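HepC.19480.a.B1 (Helicobacter pylori, PDB 6MTZ) is of unknown function but probably belongs to the DHH/DHHA1 phosphoesterase family, whose members typically hydrolyse phosphodiester or related phosphate bonds. Local coordinates at residues Glu183-Asp191 against Gly266-Gly274; Ser243-Lys254 against Val277-Asn286. All blocks are in the same frame, centred on the assembly; numbering follows the deposited sequence.

How the contacts relate
Along the chain the first segment, Glu183-Asp191, leads into helix 190-203. Ser243-Lys254 ends helix 238-251, the second strand of the hairpin 258-261/264-270 and the loop after it form Gly266-Gly274, and Val277-Asn286 lies on the helix that follows. Contact 1 closes a largely helical loop of 74 residues, drawing the turn that leads into helix 190-203 to the end of strand 264-270 and the loop beyond. Contact 2 closes a shorter loop of 22 residues around the hairpin. The segments alternate, so the loops cross, neither enclosing the other. Their centres lie about 11 Å apart, and Gln246 joins them: its OE1 is 3.0 Å from Asn185 N, probably a hydrogen bond, and touches the Met272 methyl.

Contact 1: Glu183-Asp191 against Gly266-Gly274; sequences ELNRFMFDD and GFLSYSMGG
Three groups grip Ser271 OG. It accepts from Asn185 ND2 at 3.0 Å, in the plane of the asparagine amide, with an N-H...O angle of 154°; it takes a proton from a water that in turn accepts from Phe187 N; and it donates its own to Tyr270 O. A short hydroxyl that can give and take suits the point where strand 264-270 ends.

Asn185 works in both directions. While ND2 crosses the interface, OD1 accepts from Met188 N at 2.8 Å in the carbonyl plane, forming an Asx motif that ties down the turn. CG lies anti to the backbone N (chi1 -179°), which carries the amide out to Ser271. A second water joins ND2 to Met272 O.

Beside this polar patch the rings of Phe187 and Tyr270 form a T-shaped pair, their planes 68° apart. Tyr270 brings its edge, CD2 standing 3.4 Å above the centre of the Phe187 ring. The Met188 sulfur lies in the plane of that ring, at its edge.

The methionines fill the remainder of the interface. Turns at chi2 and chi3 curl Met188 round beside the strand end, where SD receives a weak bond from Tyr270 N and CE rests on Ser269 CB at 3.8 Å. Met272 crosses Met188 at about a right angle and sends its methyl to Phe189, CE lying 3.8 Å from CE2 of that ring. Such flexible, unbranched chains mould to rings and backbone alike.

Phe189 is the N-cap residue of helix 190-203 and also packs on helix 238-251, while Arg186 forms a salt bridge with Glu45. The arrangement joins an Asx-stabilised turn to a strand end of the mixed sheet, probably where the C-terminal domain faces the N-terminal one, consistent with the two-domain DHH/DHHA1 architecture.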
loop_
_atom_site.group_PDB
_atom_site.type_symbol
_atom_site.label_atom_id
_atom_site.label_comp_id
_atom_site.label_asym_id
_atom_site.label_seq_id
_atom_site.Cartn_x
_atom_site.Cartn_y
_atom_site.Cartn_z
ATOM N N GLU A 183 10.453 -1.804 -0.561
ATOM C CA GLU A 183 11.052 -2.860 0.250
ATOM C C GLU A 183 10.035 -3.638 1.082
ATOM O O GLU A 183 10.342 -4.751 1.502
ATOM C CB GLU A 183 12.127 -2.272 1.177
ATOM C CG GLU A 183 13.393 -1.749 0.467
ATOM C CD GLU A 183 13.161 -0.419 -0.225
ATOM O OE1 GLU A 183 12.163 0.257 0.123
ATOM O OE2 GLU A 183 13.957 -0.063 -1.124
ATOM N N LEU A 184 8.863 -3.066 1.382
ATOM C CA LEU A 184 7.778 -3.793 2.047
ATOM C C LEU A 184 6.637 -3.975 1.047
ATOM O O LEU A 184 5.954 -3.002 0.685
ATOM C CB LEU A 184 7.287 -3.059 3.298
ATOM C CG LEU A 184 8.305 -2.757 4.414
ATOM C CD1 LEU A 184 7.655 -1.956 5.540
ATOM C CD2 LEU A 184 8.937 -4.040 4.988
ATOM N N ASN A 185 6.422 -5.222 0.622
ATOM C CA ASN A 185 5.341 -5.541 -0.308
ATOM C C ASN A 185 4.016 -4.955 0.169
ATOM O O ASN A 185 3.583 -5.197 1.306
ATOM C CB ASN A 185 5.206 -7.059 -0.464
ATOM C CG ASN A 185 4.105 -7.446 -1.441
ATOM O OD1 ASN A 185 2.957 -7.631 -1.056
ATOM N ND2 ASN A 185 4.464 -7.583 -2.716
ATOM N N ARG A 186 3.369 -4.193 -0.723
ATOM C CA ARG A 186 2.173 -3.450 -0.338
ATOM C C ARG A 186 0.997 -4.381 -0.082
ATOM O O ARG A 186 0.225 -4.163 0.864
ATOM C CB ARG A 186 1.809 -2.419 -1.410
ATOM C CG ARG A 186 0.635 -1.513 -1.006
ATOM C CD ARG A 186 0.441 -0.305 -1.969
ATOM N NE ARG A 186 0.049 -0.681 -3.333
ATOM C CZ ARG A 186 -1.212 -0.819 -3.753
ATOM N NH1 ARG A 186 -2.229 -0.610 -2.922
ATOM N NH2 ARG A 186 -1.464 -1.153 -5.012
ATOM N N PHE A 187 0.849 -5.430 -0.899
ATOM C CA PHE A 187 -0.276 -6.342 -0.716
ATOM C C PHE A 187 -0.175 -7.072 0.615
ATOM O O PHE A 187 -1.157 -7.164 1.361
ATOM C CB PHE A 187 -0.352 -7.372 -1.846
ATOM C CG PHE A 187 -1.524 -8.315 -1.698
ATOM C CD1 PHE A 187 -1.420 -9.476 -0.952
ATOM C CD2 PHE A 187 -2.754 -7.992 -2.241
ATOM C CE1 PHE A 187 -2.521 -10.315 -0.780
ATOM C CE2 PHE A 187 -3.844 -8.824 -2.079
ATOM C CZ PHE A 187 -3.730 -9.985 -1.347
ATOM N N MET A 188 0.999 -7.624 0.918
ATOM C CA MET A 188 1.118 -8.446 2.114
ATOM C C MET A 188 1.172 -7.608 3.386
ATOM O O MET A 188 0.705 -8.066 4.432
ATOM C CB MET A 188 2.357 -9.344 2.015
ATOM C CG MET A 188 2.291 -10.393 0.881
ATOM S SD MET A 188 0.961 -11.593 1.051
ATOM C CE MET A 188 1.518 -12.585 2.454
ATOM N N PHE A 189 1.718 -6.389 3.320
ATOM C CA PHE A 189 2.000 -5.574 4.506
ATOM C C PHE A 189 1.441 -4.163 4.322
ATOM O O PHE A 189 2.165 -3.173 4.367
ATOM C CB PHE A 189 3.495 -5.521 4.778
ATOM C CG PHE A 189 4.187 -6.838 4.553
ATOM C CD1 PHE A 189 3.847 -7.942 5.309
ATOM C CD2 PHE A 189 5.184 -6.962 3.591
ATOM C CE1 PHE A 189 4.497 -9.168 5.112
ATOM C CE2 PHE A 189 5.832 -8.169 3.385
ATOM C CZ PHE A 189 5.489 -9.279 4.151
ATOM N N ASP A 190 0.120 -4.075 4.157
ATOM C CA ASP A 190 -0.496 -2.817 3.747
ATOM C C ASP A 190 -0.178 -1.689 4.726
ATOM O O ASP A 190 0.287 -0.614 4.325
ATOM C CB ASP A 190 -2.005 -3.001 3.618
ATOM C CG ASP A 190 -2.690 -1.732 3.203
ATOM O OD1 ASP A 190 -2.542 -1.330 2.029
ATOM O OD2 ASP A 190 -3.356 -1.125 4.062
ATOM N N ASP A 191 -0.385 -1.926 6.020
ATOM C CA ASP A 191 -0.166 -0.859 6.992
ATOM C C ASP A 191 1.314 -0.565 7.184
ATOM O O ASP A 191 1.700 0.597 7.346
ATOM C CB ASP A 191 -0.804 -1.222 8.332
ATOM C CG ASP A 191 -2.304 -1.227 8.271
ATOM O OD1 ASP A 191 -2.868 -0.579 7.355
ATOM O OD2 ASP A 191 -2.916 -1.890 9.131
ATOM N N GLY A 266 3.613 -25.669 3.352
ATOM C CA GLY A 266 4.181 -24.501 2.719
ATOM C C GLY A 266 3.514 -23.231 3.189
ATOM O O GLY A 266 2.442 -23.240 3.800
ATOM N N PHE A 267 4.163 -22.107 2.881
ATOM C CA PHE A 267 3.679 -20.774 3.206
ATOM C C PHE A 267 3.434 -20.046 1.895
ATOM O O PHE A 267 4.335 -19.970 1.050
ATOM C CB PHE A 267 4.695 -20.021 4.074
ATOM C CG PHE A 267 4.247 -18.642 4.511
ATOM C CD1 PHE A 267 4.170 -17.587 3.606
ATOM C CD2 PHE A 267 3.960 -18.384 5.843
ATOM C CE1 PHE A 267 3.781 -16.333 4.011
ATOM C CE2 PHE A 267 3.574 -17.120 6.257
ATOM C CZ PHE A 267 3.488 -16.093 5.337
ATOM N N LEU A 268 2.230 -19.501 1.736
ATOM C CA LEU A 268 1.792 -18.880 0.490
ATOM C C LEU A 268 1.720 -17.368 0.658
ATOM O O LEU A 268 0.975 -16.866 1.512
ATOM C CB LEU A 268 0.433 -19.430 0.062
ATOM C CG LEU A 268 -0.244 -18.577 -1.007
ATOM C CD1 LEU A 268 0.449 -18.765 -2.326
ATOM C CD2 LEU A 268 -1.709 -18.949 -1.113
ATOM N N SER A 269 2.481 -16.648 -0.157
ATOM C CA SER A 269 2.395 -15.199 -0.244
ATOM C C SER A 269 1.893 -14.815 -1.634
ATOM O O SER A 269 1.731 -15.670 -2.510
ATOM C CB SER A 269 3.749 -14.555 0.055
ATOM O OG SER A 269 4.654 -14.766 -1.011
ATOM N N TYR A 270 1.678 -13.511 -1.846
ATOM C CA TYR A 270 1.066 -13.018 -3.080
ATOM C C TYR A 270 1.698 -11.706 -3.501
ATOM O O TYR A 270 1.784 -10.782 -2.690
ATOM C CB TYR A 270 -0.432 -12.806 -2.901
ATOM C CG TYR A 270 -1.175 -12.332 -4.129
ATOM C CD1 TYR A 270 -1.368 -13.180 -5.213
ATOM C CD2 TYR A 270 -1.745 -11.059 -4.177
ATOM C CE1 TYR A 270 -2.075 -12.780 -6.326
ATOM C CE2 TYR A 270 -2.468 -10.638 -5.303
ATOM C CZ TYR A 270 -2.625 -11.504 -6.373
ATOM O OH TYR A 270 -3.336 -11.113 -7.491
ATOM N N SER A 271 2.124 -11.635 -4.765
ATOM C CA SER A 271 2.748 -10.479 -5.421
ATOM C C SER A 271 4.155 -10.164 -4.919
ATOM O O SER A 271 4.695 -9.100 -5.252
ATOM C CB SER A 271 1.888 -9.212 -5.308
ATOM O OG SER A 271 2.011 -8.609 -4.021
ATOM N N MET A 272 4.799 -11.054 -4.164
ATOM C CA MET A 272 6.087 -10.654 -3.588
ATOM C C MET A 272 7.230 -10.659 -4.598
ATOM O O MET A 272 8.232 -9.969 -4.374
ATOM C CB MET A 272 6.413 -11.533 -2.392
ATOM C CG MET A 272 5.365 -11.347 -1.302
ATOM S SD MET A 272 5.930 -11.720 0.358
ATOM C CE MET A 272 7.107 -10.388 0.635
ATOM N N GLY A 273 7.117 -11.411 -5.688
ATOM C CA GLY A 273 8.034 -11.252 -6.820
ATOM C C GLY A 273 9.251 -12.170 -6.717
ATOM O O GLY A 273 9.120 -13.391 -6.833
ATOM N N GLY A 274 10.430 -11.574 -6.534
ATOM C CA GLY A 274 11.661 -12.335 -6.394
ATOM C C GLY A 274 11.850 -12.808 -4.968
ATOM O O GLY A 274 12.043 -11.993 -4.061
HETATM O O HOH W 1 7.417 -7.138 -3.159
HETATM O O HOH W 2 1.800 -5.892 -3.635
#

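Contact 2: Ser243-Lys254 against Val277-Asn286; sequences SNAQTHLLSLKK and VLANLFLTQN
Thr247 and Leu278 interlock as knobs into holes: Thr247 sits among Leu278, Leu281, Phe282 and Gln285, and Leu278 among Ser243, Gln246, Thr247 and Leu250. The two slide past each other in opposite directions, with Thr247 CG2 3.6 Å from Leu278 CD1. Leu250 and Leu278 instead meet tip to tip through their methyls, CD1 to CD2. Leu281 crosses Thr247 at about a right angle and lays CD2 against Asn244 ND2 at 3.3 Å. The small side chain of Ser243 lets the backbones draw together, its CA lying 5.0 Å from that of Leu278; its hydroxyl is bonded back to Asp239 O.

These knobs-into-holes hold helices 243-251 and 277-285 at a crossing angle of -50°, their axes 9.2 Å apart at closest approach. The pair flanks the hairpin in the sequence and lies on one face of the mixed sheet of the probable DHHA1 domain, where Tyr292 touches both Leu250 and Leu278.

Aromatic contacts centre on Phe282. Its chi1 of -179° sends the ring toward Leu250, whose CB is 4.1 Å from CE2, while Lys254 CG comes to the ring edge. The ring also meets Phe267 of the hairpin.

The one hydrogen bond across the pair, a weak one, lies near the C-terminal ends. Asn286 folds back over one face of the Phe282 ring; ND2 donates to Phe282 O at 3.0 Å, on a carbonyl lone pair, and reaches across weakly to Ser251 OG, which itself donates to Thr247 O. Lys254 passes obliquely by this amide, its CD and NZ each 3.6 Å from Asn286 OD1.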
loop_
_atom_site.group_PDB
_atom_site.type_symbol
_atom_site.label_atom_id
_atom_site.label_comp_id
_atom_site.label_asym_id
_atom_site.label_seq_id
_atom_site.Cartn_x
_atom_site.Cartn_y
_atom_site.Cartn_z
ATOM N N SER A 243 14.552 -8.227 3.431
ATOM C CA SER A 243 14.025 -9.584 3.597
ATOM C C SER A 243 13.795 -9.899 5.067
ATOM O O SER A 243 12.800 -10.538 5.412
ATOM C CB SER A 243 14.955 -10.615 2.945
ATOM O OG SER A 243 16.319 -10.326 3.200
ATOM N N ASN A 244 14.651 -9.389 5.954
ATOM C CA ASN A 244 14.437 -9.598 7.382
ATOM C C ASN A 244 13.185 -8.889 7.877
ATOM O O ASN A 244 12.399 -9.468 8.635
ATOM C CB ASN A 244 15.653 -9.148 8.175
ATOM C CG ASN A 244 16.209 -10.263 9.006
ATOM O OD1 ASN A 244 15.654 -10.602 10.057
ATOM N ND2 ASN A 244 17.283 -10.879 8.527
ATOM N N ALA A 245 12.996 -7.627 7.483
ATOM C CA ALA A 245 11.783 -6.920 7.872
ATOM C C ALA A 245 10.537 -7.660 7.381
ATOM O O ALA A 245 9.553 -7.790 8.119
ATOM C CB ALA A 245 11.820 -5.484 7.339
ATOM N N GLN A 246 10.572 -8.189 6.152
ATOM C CA GLN A 246 9.394 -8.860 5.606
ATOM C C GLN A 246 9.145 -10.204 6.281
ATOM O O GLN A 246 8.008 -10.507 6.665
ATOM C CB GLN A 246 9.536 -9.007 4.093
ATOM C CG GLN A 246 9.409 -7.644 3.414
ATOM C CD GLN A 246 9.447 -7.701 1.905
ATOM O OE1 GLN A 246 8.447 -7.416 1.225
ATOM N NE2 GLN A 246 10.614 -8.040 1.364
ATOM N N THR A 247 10.191 -11.027 6.442
ATOM C CA THR A 247 10.002 -12.326 7.088
ATOM C C THR A 247 9.421 -12.174 8.493
ATOM O O THR A 247 8.561 -12.968 8.903
ATOM C CB THR A 247 11.317 -13.116 7.141
ATOM O OG1 THR A 247 12.307 -12.371 7.857
ATOM C CG2 THR A 247 11.830 -13.410 5.739
ATOM N N HIS A 248 9.872 -11.162 9.252
ATOM C CA HIS A 248 9.310 -10.940 10.582
ATOM C C HIS A 248 7.809 -10.685 10.506
ATOM O O HIS A 248 7.035 -11.225 11.308
ATOM C CB HIS A 248 9.991 -9.770 11.292
ATOM C CG HIS A 248 9.383 -9.452 12.628
ATOM N ND1 HIS A 248 8.415 -8.483 12.801
ATOM C CD2 HIS A 248 9.591 -9.993 13.854
ATOM C CE1 HIS A 248 8.065 -8.432 14.074
ATOM N NE2 HIS A 248 8.764 -9.339 14.735
ATOM N N LEU A 249 7.384 -9.872 9.537
ATOM C CA LEU A 249 5.955 -9.653 9.343
ATOM C C LEU A 249 5.265 -10.909 8.826
ATOM O O LEU A 249 4.107 -11.159 9.175
ATOM C CB LEU A 249 5.730 -8.476 8.398
ATOM C CG LEU A 249 6.303 -7.158 8.933
ATOM C CD1 LEU A 249 6.183 -6.043 7.889
ATOM C CD2 LEU A 249 5.600 -6.749 10.228
ATOM N N LEU A 250 5.959 -11.724 8.018
ATOM C CA LEU A 250 5.358 -12.973 7.557
ATOM C C LEU A 250 5.201 -13.968 8.697
ATOM O O LEU A 250 4.219 -14.729 8.722
ATOM C CB LEU A 250 6.194 -13.597 6.426
ATOM C CG LEU A 250 6.228 -12.870 5.077
ATOM C CD1 LEU A 250 7.138 -13.594 4.106
ATOM C CD2 LEU A 250 4.820 -12.709 4.498
ATOM N N SER A 251 6.151 -13.978 9.646
ATOM C CA SER A 251 6.112 -14.956 10.735
ATOM C C SER A 251 4.839 -14.819 11.554
ATOM O O SER A 251 4.355 -15.806 12.114
ATOM C CB SER A 251 7.341 -14.809 11.638
ATOM O OG SER A 251 8.508 -15.258 10.979
ATOM N N LEU A 252 4.262 -13.618 11.602
ATOM C CA LEU A 252 2.998 -13.429 12.297
ATOM C C LEU A 252 1.794 -13.910 11.497
ATOM O O LEU A 252 0.674 -13.837 12.008
ATOM C CB LEU A 252 2.810 -11.954 12.647
ATOM C CG LEU A 252 4.028 -11.156 13.128
ATOM C CD1 LEU A 252 3.612 -9.716 13.376
ATOM C CD2 LEU A 252 4.661 -11.756 14.374
ATOM N N LYS A 253 1.987 -14.393 10.266
ATOM C CA LYS A 253 0.894 -14.787 9.379
ATOM C C LYS A 253 0.846 -16.291 9.144
ATOM O O LYS A 253 0.139 -16.743 8.234
ATOM C CB LYS A 253 1.023 -14.059 8.029
ATOM C CG LYS A 253 0.815 -12.539 8.068
ATOM C CD LYS A 253 1.130 -11.906 6.703
ATOM C CE LYS A 253 1.062 -10.399 6.743
ATOM N NZ LYS A 253 -0.343 -9.952 6.873
ATOM N N LYS A 254 1.581 -17.076 9.941
ATOM C CA LYS A 254 1.768 -18.493 9.638
ATOM C C LYS A 254 0.439 -19.227 9.554
ATOM O O LYS A 254 0.265 -20.121 8.720
ATOM C CB LYS A 254 2.673 -19.151 10.687
ATOM C CG LYS A 254 4.122 -18.690 10.620
ATOM C CD LYS A 254 5.050 -19.541 11.474
ATOM C CE LYS A 254 4.896 -19.254 12.961
ATOM N NZ LYS A 254 5.927 -19.970 13.756
ATOM N N VAL A 277 15.949 -14.704 -1.638
ATOM C CA VAL A 277 16.433 -14.276 -0.326
ATOM C C VAL A 277 15.327 -14.404 0.715
ATOM O O VAL A 277 15.540 -14.921 1.818
ATOM C CB VAL A 277 16.975 -12.838 -0.391
ATOM C CG1 VAL A 277 17.697 -12.472 0.934
ATOM C CG2 VAL A 277 17.893 -12.662 -1.602
ATOM N N LEU A 278 14.121 -13.953 0.362
ATOM C CA LEU A 278 13.012 -13.951 1.310
ATOM C C LEU A 278 12.697 -15.360 1.794
ATOM O O LEU A 278 12.624 -15.617 3.002
ATOM C CB LEU A 278 11.774 -13.329 0.656
ATOM C CG LEU A 278 10.542 -13.352 1.558
ATOM C CD1 LEU A 278 10.654 -12.239 2.586
ATOM C CD2 LEU A 278 9.274 -13.232 0.760
ATOM N N ALA A 279 12.477 -16.282 0.855
ATOM C CA ALA A 279 12.057 -17.630 1.216
ATOM C C ALA A 279 13.168 -18.373 1.947
ATOM O O ALA A 279 12.901 -19.099 2.911
ATOM C CB ALA A 279 11.621 -18.394 -0.034
ATOM N N ASN A 280 14.418 -18.197 1.515
ATOM C CA ASN A 280 15.525 -18.835 2.218
ATOM C C ASN A 280 15.551 -18.410 3.683
ATOM O O ASN A 280 15.704 -19.248 4.578
ATOM C CB ASN A 280 16.852 -18.505 1.534
ATOM C CG ASN A 280 18.013 -19.347 2.068
ATOM O OD1 ASN A 280 18.177 -20.500 1.677
ATOM N ND2 ASN A 280 18.818 -18.772 2.962
ATOM N N LEU A 281 15.368 -17.114 3.948
ATOM C CA LEU A 281 15.352 -16.631 5.326
ATOM C C LEU A 281 14.112 -17.111 6.076
ATOM O O LEU A 281 14.206 -17.494 7.247
ATOM C CB LEU A 281 15.430 -15.106 5.341
ATOM C CG LEU A 281 15.494 -14.433 6.702
ATOM C CD1 LEU A 281 16.697 -14.968 7.515
ATOM C CD2 LEU A 281 15.598 -12.933 6.494
ATOM N N PHE A 282 12.940 -17.098 5.429
ATOM C CA PHE A 282 11.737 -17.560 6.117
ATOM C C PHE A 282 11.871 -19.020 6.516
ATOM O O PHE A 282 11.525 -19.410 7.637
ATOM C CB PHE A 282 10.482 -17.393 5.250
ATOM C CG PHE A 282 9.228 -17.839 5.961
ATOM C CD1 PHE A 282 8.804 -19.153 5.899
ATOM C CD2 PHE A 282 8.519 -16.951 6.759
ATOM C CE1 PHE A 282 7.674 -19.563 6.589
ATOM C CE2 PHE A 282 7.395 -17.355 7.453
ATOM C CZ PHE A 282 6.977 -18.661 7.374
ATOM N N LEU A 283 12.326 -19.851 5.580
ATOM C CA LEU A 283 12.440 -21.275 5.854
ATOM C C LEU A 283 13.481 -21.554 6.925
ATOM O O LEU A 283 13.300 -22.468 7.735
ATOM C CB LEU A 283 12.759 -22.019 4.559
ATOM C CG LEU A 283 11.611 -21.951 3.547
ATOM C CD1 LEU A 283 12.008 -22.483 2.170
ATOM C CD2 LEU A 283 10.388 -22.697 4.078
ATOM N N THR A 284 14.553 -20.761 6.982
ATOM C CA THR A 284 15.530 -20.947 8.051
ATOM C C THR A 284 14.930 -20.584 9.408
ATOM O O THR A 284 15.034 -21.354 10.371
ATOM C CB THR A 284 16.787 -20.120 7.777
ATOM O OG1 THR A 284 17.363 -20.517 6.526
ATOM C CG2 THR A 284 17.802 -20.335 8.875
ATOM N N GLN A 285 14.294 -19.414 9.499
ATOM C CA GLN A 285 13.694 -18.971 10.754
ATOM C C GLN A 285 12.495 -19.821 11.163
ATOM O O GLN A 285 12.125 -19.828 12.344
ATOM C CB GLN A 285 13.261 -17.501 10.644
ATOM C CG GLN A 285 14.381 -16.472 10.480
ATOM C CD GLN A 285 13.835 -15.059 10.274
ATOM O OE1 GLN A 285 12.640 -14.871 10.050
ATOM N NE2 GLN A 285 14.711 -14.065 10.351
ATOM N N ASN A 286 11.866 -20.522 10.223
ATOM C CA ASN A 286 10.647 -21.280 10.492
ATOM C C ASN A 286 10.820 -22.685 9.947
ATOM O O ASN A 286 10.199 -23.061 8.944
ATOM C CB ASN A 286 9.430 -20.586 9.884
ATOM C CG ASN A 286 9.227 -19.200 10.444
ATOM O OD1 ASN A 286 8.610 -19.027 11.498
ATOM N ND2 ASN A 286 9.769 -18.203 9.758
#